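Serine acetyltransferase 1, putative (Entamoeba histolytica, PDB 7BW9) probably transfers an acetyl group to serine, a step of cysteine biosynthesis, and is seen here with cysteine bound. Local coordinates at residues 3-8 and 67-72; 43-48 and 94-99; 140-143 and 149-152. One frame throughout, in Å; residues are numbered along the deposited sequence.

All three contacts lie in the helical N-terminal part of the chain, ahead of the left-handed beta-helix strands. Contacts 1 and 2 are neighbours, their centres about 12 Å apart. They touch through L68 and T8 on one side and I44 and F96 on the other. Neither has a hydrogen bond across its segments. Contact 2 is apolar and wholly buried, whereas contact 1 sets a partly exposed tyrosine, hydroxyl included, against a leucine methyl. Contact 3, its centre about 17 Å from that of contact 1 and about 18 Å from that of contact 2, joins two successive helices and mixes apolar and polar groups. I72 of contact 1 reaches its L142 and Y150, and I99 of contact 2 reaches its I141.

Contact 1. Residues 3-8 and 67-72; sequences SLLQQT and LLVYHI
L5 of helix 2-17 faces V69 and Y70 of helix 58-79, and its two methyl groups divide the work. CD2 of L5 meets CG2 of V69 tip to tip at 3.9 Å. CD1 of L5 turns to the tyrosine and lies 3.7 Å from OH of Y70. It is nearly as close to CE2 of the same ring, at 3.8 Å. The approach to the ring is oblique.

The backbones stay well apart, with 9.0 Å between CA of L5 and CA of V69. The leucine therefore bridges the gap with its branched end. Its CG is anti to the carbonyl carbon (chi1 -81°), and its CB points at the other helix. V69 also packs on the tyrosine beside it: its CG2 sits over the centre of one ring face, 4.1 Å above the plane. One valine methyl thus touches both the leucine and the ring.

The enclosed part is the buried pair L5 and V69. L62, L65 and S66, earlier on helix 58-79, add to the packing round L5. The solvent side is that of Y70, which touches L5 just as closely but is partly exposed. Y70 leaves its helix beside, not toward, helix 2-17, but the ring swings back so that its hydroxyl end approaches L5. No hydrogen bond crosses between the segments, and together they bury a modest 111 Å². Next to the contact, L4 packs on T90 and L93 of helix 82-94, while L68 packs on L40 and I41 of helix 36-45. The contact joins two helices of the alpha-helical N-terminal domain that serine acetyltransferases carry ahead of their left-handed beta-helix.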
loop_
_atom_site.group_PDB
_atom_site.type_symbol
_atom_site.label_atom_id
_atom_site.label_comp_id
_atom_site.label_asym_id
_atom_site.label_seq_id
_atom_site.Cartn_x
_atom_site.Cartn_y
_atom_site.Cartn_z
ATOM N N SER A 3 -17.320 -34.825 -5.303
ATOM C CA SER A 3 -17.805 -34.930 -6.672
ATOM C C SER A 3 -17.810 -33.563 -7.349
ATOM O O SER A 3 -17.452 -33.446 -8.522
ATOM C CB SER A 3 -19.201 -35.549 -6.676
ATOM O OG SER A 3 -19.918 -35.131 -5.526
ATOM N N LEU A 4 -18.179 -32.512 -6.615
ATOM C CA LEU A 4 -18.118 -31.175 -7.200
ATOM C C LEU A 4 -16.671 -30.730 -7.399
ATOM O O LEU A 4 -16.342 -30.119 -8.423
ATOM C CB LEU A 4 -18.884 -30.180 -6.334
ATOM C CG LEU A 4 -18.974 -28.758 -6.906
ATOM C CD1 LEU A 4 -19.374 -28.760 -8.386
ATOM C CD2 LEU A 4 -19.939 -27.925 -6.088
ATOM N N LEU A 5 -15.789 -31.054 -6.448
ATOM C CA LEU A 5 -14.373 -30.716 -6.603
ATOM C C LEU A 5 -13.764 -31.417 -7.812
ATOM O O LEU A 5 -12.941 -30.833 -8.529
ATOM C CB LEU A 5 -13.601 -31.071 -5.330
ATOM C CG LEU A 5 -13.686 -30.055 -4.187
ATOM C CD1 LEU A 5 -13.290 -30.657 -2.852
ATOM C CD2 LEU A 5 -12.805 -28.850 -4.490
ATOM N N GLN A 6 -14.161 -32.668 -8.065
ATOM C CA GLN A 6 -13.576 -33.401 -9.183
ATOM C C GLN A 6 -14.045 -32.845 -10.516
ATOM O O GLN A 6 -13.257 -32.739 -11.462
ATOM C CB GLN A 6 -13.909 -34.885 -9.082
ATOM C CG GLN A 6 -12.849 -35.696 -8.343
ATOM C CD GLN A 6 -13.431 -36.941 -7.714
ATOM O OE1 GLN A 6 -14.221 -37.649 -8.338
ATOM N NE2 GLN A 6 -13.063 -37.205 -6.464
ATOM N N GLN A 7 -15.325 -32.495 -10.625
ATOM C CA GLN A 7 -15.799 -31.938 -11.885
ATOM C C GLN A 7 -15.138 -30.598 -12.161
ATOM O O GLN A 7 -14.658 -30.341 -13.276
ATOM C CB GLN A 7 -17.316 -31.781 -11.877
ATOM C CG GLN A 7 -17.771 -30.885 -13.022
ATOM C CD GLN A 7 -19.261 -30.711 -13.105
ATOM O OE1 GLN A 7 -19.796 -29.636 -12.789
ATOM N NE2 GLN A 7 -19.955 -31.770 -13.511
ATOM N N THR A 8 -15.106 -29.726 -11.153
ATOM C CA THR A 8 -14.468 -28.427 -11.336
ATOM C C THR A 8 -13.003 -28.602 -11.719
ATOM O O THR A 8 -12.523 -27.966 -12.663
ATOM C CB THR A 8 -14.629 -27.585 -10.067
ATOM O OG1 THR A 8 -16.021 -27.497 -9.729
ATOM C CG2 THR A 8 -14.087 -26.182 -10.277
ATOM N N LEU A 67 -7.557 -27.559 -1.224
ATOM C CA LEU A 67 -6.969 -26.731 -0.173
ATOM C C LEU A 67 -7.588 -25.337 -0.161
ATOM O O LEU A 67 -7.876 -24.783 0.907
ATOM C CB LEU A 67 -5.449 -26.647 -0.352
ATOM C CG LEU A 67 -4.682 -25.785 0.656
ATOM C CD1 LEU A 67 -4.957 -26.206 2.088
ATOM C CD2 LEU A 67 -3.178 -25.822 0.376
ATOM N N LEU A 68 -7.811 -24.751 -1.336
ATOM C CA LEU A 68 -8.380 -23.406 -1.359
ATOM C C LEU A 68 -9.774 -23.397 -0.742
ATOM O O LEU A 68 -10.039 -22.654 0.214
ATOM C CB LEU A 68 -8.406 -22.855 -2.782
ATOM C CG LEU A 68 -9.145 -21.505 -2.939
ATOM C CD1 LEU A 68 -8.376 -20.317 -2.304
ATOM C CD2 LEU A 68 -9.441 -21.222 -4.393
ATOM N N VAL A 69 -10.680 -24.244 -1.258
ATOM C CA VAL A 69 -12.074 -24.163 -0.819
ATOM C C VAL A 69 -12.178 -24.539 0.642
ATOM O O VAL A 69 -12.965 -23.948 1.394
ATOM C CB VAL A 69 -13.013 -25.027 -1.694
ATOM C CG1 VAL A 69 -12.802 -24.720 -3.161
ATOM C CG2 VAL A 69 -12.838 -26.520 -1.412
ATOM N N TYR A 70 -11.344 -25.468 1.097
ATOM C CA TYR A 70 -11.469 -25.882 2.479
ATOM C C TYR A 70 -10.896 -24.842 3.435
ATOM O O TYR A 70 -11.389 -24.704 4.561
ATOM C CB TYR A 70 -10.845 -27.266 2.636
ATOM C CG TYR A 70 -11.776 -28.367 2.103
ATOM C CD1 TYR A 70 -13.141 -28.357 2.401
ATOM C CD2 TYR A 70 -11.298 -29.394 1.298
ATOM C CE1 TYR A 70 -14.004 -29.352 1.923
ATOM C CE2 TYR A 70 -12.152 -30.403 0.815
ATOM C CZ TYR A 70 -13.502 -30.374 1.128
ATOM O OH TYR A 70 -14.347 -31.364 0.651
ATOM N N HIS A 71 -9.908 -24.054 3.007
ATOM C CA HIS A 71 -9.557 -22.895 3.820
ATOM C C HIS A 71 -10.689 -21.868 3.811
ATOM O O HIS A 71 -10.984 -21.250 4.844
ATOM C CB HIS A 71 -8.251 -22.266 3.338
ATOM C CG HIS A 71 -7.942 -20.956 3.995
ATOM N ND1 HIS A 71 -7.134 -20.851 5.106
ATOM C CD2 HIS A 71 -8.352 -19.694 3.708
ATOM C CE1 HIS A 71 -7.057 -19.584 5.475
ATOM N NE2 HIS A 71 -7.786 -18.861 4.642
ATOM N N ILE A 72 -11.344 -21.679 2.664
ATOM C CA ILE A 72 -12.466 -20.739 2.620
ATOM C C ILE A 72 -13.600 -21.246 3.493
ATOM O O ILE A 72 -14.189 -20.487 4.275
ATOM C CB ILE A 72 -12.932 -20.499 1.169
ATOM C CG1 ILE A 72 -11.856 -19.756 0.372
ATOM C CG2 ILE A 72 -14.252 -19.709 1.136
ATOM C CD1 ILE A 72 -12.109 -19.736 -1.122
#

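Contact 2. Residues 43-48 and 94-99; sequences KILFPD and SQFVTI
F96, L45 and I44 bury the most surface here, and the phenyl ring is the shared partner. CG2 of I44 comes to 3.5 Å from CE1 of F96. CD2 of L45 meets the same ring atom, CE1 of F96, at 4.0 Å. Both methyls approach the ring obliquely, and both aliphatic side chains cross that of F96 at about a right angle. One corner of the ring therefore takes both partners.

I44 sends its branch methyl, not its longer arm, to the ring. CG2 stands anti to the backbone N, while CG1 (chi1 -69°) leads to CD1, which packs on L68. The contact belongs to the helical N-terminal domain of a hexapeptide-repeat acetyltransferase. It joins the last turn of helix 36-45 to the first turn of helix 96-113.

L45 reaches F96 with the end of its side chain, since its CB does not aim directly at the other segment. F96 is also touched by T8 of helix 2-17 and L68 of helix 58-79. The backbone adds polar ties nearby: O of I44 accepts a hydrogen bond from OH of Y16, and O of L45 accepts one from NE of R100.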
loop_
_atom_site.group_PDB
_atom_site.type_symbol
_atom_site.label_atom_id
_atom_site.label_comp_id
_atom_site.label_asym_id
_atom_site.label_seq_id
_atom_site.Cartn_x
_atom_site.Cartn_y
_atom_site.Cartn_z
ATOM N N LYS A 43 -2.171 -20.200 -8.929
ATOM C CA LYS A 43 -1.807 -21.514 -9.451
ATOM C C LYS A 43 -3.012 -22.210 -10.074
ATOM O O LYS A 43 -2.875 -22.920 -11.078
ATOM C CB LYS A 43 -1.214 -22.386 -8.339
ATOM C CG LYS A 43 0.034 -21.818 -7.687
ATOM C CD LYS A 43 0.615 -22.771 -6.640
ATOM C CE LYS A 43 1.863 -22.177 -5.993
ATOM N NZ LYS A 43 2.708 -23.201 -5.308
ATOM N N ILE A 44 -4.199 -22.030 -9.492
ATOM C CA ILE A 44 -5.387 -22.660 -10.070
ATOM C C ILE A 44 -5.727 -22.041 -11.426
ATOM O O ILE A 44 -6.048 -22.754 -12.384
ATOM C CB ILE A 44 -6.580 -22.566 -9.105
ATOM C CG1 ILE A 44 -6.356 -23.455 -7.875
ATOM C CG2 ILE A 44 -7.856 -22.969 -9.827
ATOM C CD1 ILE A 44 -7.198 -23.062 -6.662
ATOM N N LEU A 45 -5.662 -20.712 -11.539
ATOM C CA LEU A 45 -6.123 -20.094 -12.784
ATOM C C LEU A 45 -5.073 -20.122 -13.893
ATOM O O LEU A 45 -5.432 -20.150 -15.075
ATOM C CB LEU A 45 -6.549 -18.651 -12.536
ATOM C CG LEU A 45 -7.687 -18.410 -11.545
ATOM C CD1 LEU A 45 -7.796 -16.925 -11.321
ATOM C CD2 LEU A 45 -8.985 -18.972 -12.065
ATOM N N PHE A 46 -3.788 -20.084 -13.564
ATOM C CA PHE A 46 -2.732 -20.065 -14.575
ATOM C C PHE A 46 -1.547 -20.897 -14.124
ATOM O O PHE A 46 -0.469 -20.363 -13.842
ATOM C CB PHE A 46 -2.293 -18.636 -14.872
ATOM C CG PHE A 46 -3.382 -17.783 -15.367
ATOM C CD1 PHE A 46 -3.792 -17.873 -16.685
ATOM C CD2 PHE A 46 -4.014 -16.886 -14.516
ATOM C CE1 PHE A 46 -4.811 -17.073 -17.157
ATOM C CE2 PHE A 46 -5.042 -16.086 -14.980
ATOM C CZ PHE A 46 -5.443 -16.187 -16.306
ATOM N N PRO A 47 -1.704 -22.222 -14.071
ATOM C CA PRO A 47 -0.573 -23.066 -13.652
ATOM C C PRO A 47 0.713 -22.779 -14.406
ATOM O O PRO A 47 1.792 -22.792 -13.801
ATOM C CB PRO A 47 -1.084 -24.494 -13.907
ATOM C CG PRO A 47 -2.383 -24.339 -14.696
ATOM C CD PRO A 47 -2.931 -23.009 -14.283
ATOM N N ASP A 48 0.637 -22.481 -15.701
ATOM C CA ASP A 48 1.873 -22.308 -16.460
ATOM C C ASP A 48 2.761 -21.198 -15.907
ATOM O O ASP A 48 3.982 -21.261 -16.080
ATOM C CB ASP A 48 1.563 -22.040 -17.931
ATOM C CG ASP A 48 1.109 -23.291 -18.671
ATOM O OD1 ASP A 48 0.834 -24.325 -18.015
ATOM O OD2 ASP A 48 1.014 -23.230 -19.916
ATOM N N SER A 94 -18.907 -24.073 -8.721
ATOM C CA SER A 94 -19.686 -24.092 -9.952
ATOM C C SER A 94 -19.405 -22.887 -10.847
ATOM O O SER A 94 -19.614 -22.969 -12.063
ATOM C CB SER A 94 -21.175 -24.150 -9.620
ATOM O OG SER A 94 -21.670 -22.844 -9.376
ATOM N N GLN A 95 -18.933 -21.776 -10.289
ATOM C CA GLN A 95 -18.595 -20.604 -11.091
ATOM C C GLN A 95 -17.117 -20.511 -11.437
ATOM O O GLN A 95 -16.703 -19.528 -12.060
ATOM C CB GLN A 95 -19.012 -19.337 -10.356
ATOM C CG GLN A 95 -20.453 -19.338 -9.934
ATOM C CD GLN A 95 -21.243 -18.282 -10.617
ATOM O OE1 GLN A 95 -21.267 -17.140 -10.178
ATOM N NE2 GLN A 95 -21.898 -18.648 -11.712
ATOM N N PHE A 96 -16.312 -21.512 -11.077
ATOM C CA PHE A 96 -14.868 -21.308 -11.095
ATOM C C PHE A 96 -14.324 -21.125 -12.506
ATOM O O PHE A 96 -13.430 -20.301 -12.722
ATOM C CB PHE A 96 -14.147 -22.454 -10.387
ATOM C CG PHE A 96 -13.032 -21.975 -9.519
ATOM C CD1 PHE A 96 -11.802 -21.663 -10.074
ATOM C CD2 PHE A 96 -13.228 -21.773 -8.162
ATOM C CE1 PHE A 96 -10.771 -21.188 -9.279
ATOM C CE2 PHE A 96 -12.204 -21.305 -7.361
ATOM C CZ PHE A 96 -10.972 -21.006 -7.922
ATOM N N VAL A 97 -14.830 -21.875 -13.479
ATOM C CA VAL A 97 -14.345 -21.684 -14.841
ATOM C C VAL A 97 -14.853 -20.352 -15.406
ATOM O O VAL A 97 -14.126 -19.644 -16.110
ATOM C CB VAL A 97 -14.732 -22.896 -15.713
ATOM C CG1 VAL A 97 -14.476 -22.627 -17.190
ATOM C CG2 VAL A 97 -13.944 -24.135 -15.254
ATOM N N THR A 98 -16.076 -19.959 -15.054
ATOM C CA THR A 98 -16.561 -18.629 -15.426
ATOM C C THR A 98 -15.620 -17.533 -14.925
ATOM O O THR A 98 -15.255 -16.613 -15.673
ATOM C CB THR A 98 -17.968 -18.424 -14.868
ATOM O OG1 THR A 98 -18.808 -19.501 -15.303
ATOM C CG2 THR A 98 -18.550 -17.077 -15.318
ATOM N N ILE A 99 -15.191 -17.641 -13.663
ATOM C CA ILE A 99 -14.248 -16.682 -13.096
ATOM C C ILE A 99 -12.960 -16.665 -13.901
ATOM O O ILE A 99 -12.420 -15.598 -14.218
ATOM C CB ILE A 99 -13.969 -17.008 -11.615
ATOM C CG1 ILE A 99 -15.223 -16.824 -10.772
ATOM C CG2 ILE A 99 -12.850 -16.135 -11.065
ATOM C CD1 ILE A 99 -15.009 -17.269 -9.347
#

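Contact 3. Residues 140-143 and 149-152; sequences HILY and EYSR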
loop_
_atom_site.group_PDB
_atom_site.type_symbol
_atom_site.label_atom_id
_atom_site.label_comp_id
_atom_site.label_asym_id
_atom_site.label_seq_id
_atom_site.Cartn_x
_atom_site.Cartn_y
_atom_site.Cartn_z
ATOM N N HIS A 140 -16.676 -11.996 -4.499
ATOM C CA HIS A 140 -18.014 -11.501 -4.824
ATOM C C HIS A 140 -19.038 -12.633 -4.854
ATOM O O HIS A 140 -20.198 -12.441 -4.472
ATOM C CB HIS A 140 -17.979 -10.760 -6.157
ATOM C CG HIS A 140 -19.302 -10.198 -6.580
ATOM N ND1 HIS A 140 -19.980 -9.251 -5.845
ATOM C CD2 HIS A 140 -20.066 -10.445 -7.675
ATOM C CE1 HIS A 140 -21.107 -8.942 -6.465
ATOM N NE2 HIS A 140 -21.184 -9.659 -7.573
ATOM N N ILE A 141 -18.631 -13.822 -5.300
ATOM C CA ILE A 141 -19.546 -14.960 -5.264
ATOM C C ILE A 141 -19.828 -15.363 -3.827
ATOM O O ILE A 141 -20.957 -15.719 -3.476
ATOM C CB ILE A 141 -18.980 -16.128 -6.085
ATOM C CG1 ILE A 141 -18.983 -15.737 -7.562
ATOM C CG2 ILE A 141 -19.816 -17.413 -5.862
ATOM C CD1 ILE A 141 -18.149 -16.580 -8.379
ATOM N N LEU A 142 -18.815 -15.290 -2.968
ATOM C CA LEU A 142 -19.036 -15.587 -1.562
ATOM C C LEU A 142 -20.023 -14.596 -0.964
ATOM O O LEU A 142 -20.993 -14.986 -0.302
ATOM C CB LEU A 142 -17.703 -15.567 -0.815
ATOM C CG LEU A 142 -16.655 -16.516 -1.402
ATOM C CD1 LEU A 142 -15.327 -16.375 -0.669
ATOM C CD2 LEU A 142 -17.169 -17.961 -1.341
ATOM N N TYR A 143 -19.813 -13.306 -1.242
ATOM C CA TYR A 143 -20.663 -12.264 -0.675
ATOM C C TYR A 143 -22.106 -12.418 -1.143
ATOM O O TYR A 143 -23.040 -12.327 -0.338
ATOM C CB TYR A 143 -20.092 -10.891 -1.044
ATOM C CG TYR A 143 -20.976 -9.694 -0.745
ATOM C CD1 TYR A 143 -21.996 -9.326 -1.620
ATOM C CD2 TYR A 143 -20.752 -8.898 0.383
ATOM C CE1 TYR A 143 -22.803 -8.227 -1.370
ATOM C CE2 TYR A 143 -21.550 -7.780 0.642
ATOM C CZ TYR A 143 -22.568 -7.450 -0.242
ATOM O OH TYR A 143 -23.369 -6.353 -0.015
ATOM N N GLU A 149 -18.819 -11.445 5.960
ATOM C CA GLU A 149 -17.674 -11.225 6.833
ATOM C C GLU A 149 -16.381 -11.740 6.209
ATOM O O GLU A 149 -15.391 -11.002 6.122
ATOM C CB GLU A 149 -17.907 -11.890 8.186
ATOM C CG GLU A 149 -19.209 -11.524 8.883
ATOM C CD GLU A 149 -19.070 -10.402 9.905
ATOM O OE1 GLU A 149 -17.947 -10.166 10.403
ATOM O OE2 GLU A 149 -20.098 -9.759 10.218
ATOM N N TYR A 150 -16.351 -13.010 5.787
ATOM C CA TYR A 150 -15.089 -13.543 5.285
ATOM C C TYR A 150 -14.741 -12.955 3.922
ATOM O O TYR A 150 -13.567 -12.710 3.639
ATOM C CB TYR A 150 -15.097 -15.073 5.216
ATOM C CG TYR A 150 -13.918 -15.555 4.396
ATOM C CD1 TYR A 150 -12.620 -15.468 4.890
ATOM C CD2 TYR A 150 -14.090 -15.986 3.095
ATOM C CE1 TYR A 150 -11.540 -15.866 4.126
ATOM C CE2 TYR A 150 -13.027 -16.379 2.324
ATOM C CZ TYR A 150 -11.758 -16.320 2.833
ATOM O OH TYR A 150 -10.717 -16.724 2.031
ATOM N N SER A 151 -15.740 -12.724 3.060
ATOM C CA SER A 151 -15.452 -12.087 1.776
ATOM C C SER A 151 -14.800 -10.710 1.959
ATOM O O SER A 151 -13.973 -10.303 1.135
ATOM C CB SER A 151 -16.728 -11.984 0.939
ATOM O OG SER A 151 -17.686 -11.142 1.550
ATOM N N ARG A 152 -15.132 -10.007 3.047
ATOM C CA ARG A 152 -14.514 -8.712 3.324
ATOM C C ARG A 152 -13.088 -8.882 3.823
ATOM O O ARG A 152 -12.171 -8.185 3.366
ATOM C CB ARG A 152 -15.345 -7.931 4.344
ATOM C CG ARG A 152 -14.734 -6.583 4.737
ATOM C CD ARG A 152 -14.814 -5.577 3.582
ATOM N NE ARG A 152 -14.074 -4.340 3.839
ATOM C CZ ARG A 152 -14.585 -3.266 4.439
ATOM N NH1 ARG A 152 -15.842 -3.271 4.865
ATOM N NH2 ARG A 152 -13.836 -2.192 4.633
#
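A helical hairpin is formed by helix 128-144, a short turn and helix 148-162, and L142 and Y143 meet Y150 and S151 where its two arms join. The backbones run close, with CA of Y143 only 5.8 Å from CA of S151. On one side, CD1 of L142 lies 3.8 Å from CE2 of Y150. The methyl sits at the ring edge, near its plane. Nearer the backbone, CB of L142 is 4.1 Å from CB of S151.

On the other side, OG of S151 lies 3.5 Å from CB of Y143, at the edge of the tyrosine ring and in its plane. This is a packing contact. The serine hydroxyl stands between its backbone N and carbonyl carbon (chi1 64°), and is hydrogen-bonded to O of D147 in the turn.

The tyrosine hydroxyls both bond away from the hairpin. OH of Y143 pairs with E188, and OH of Y150 pairs with E37. Nearby, E149 is hydrogen-bonded to S119 of the second subunit. A small serine side chain at the nearest CA pair is consistent with the close approach of the arms, its hydroxyl bonded within the hairpin and those of the tyrosines to glutamates outside it.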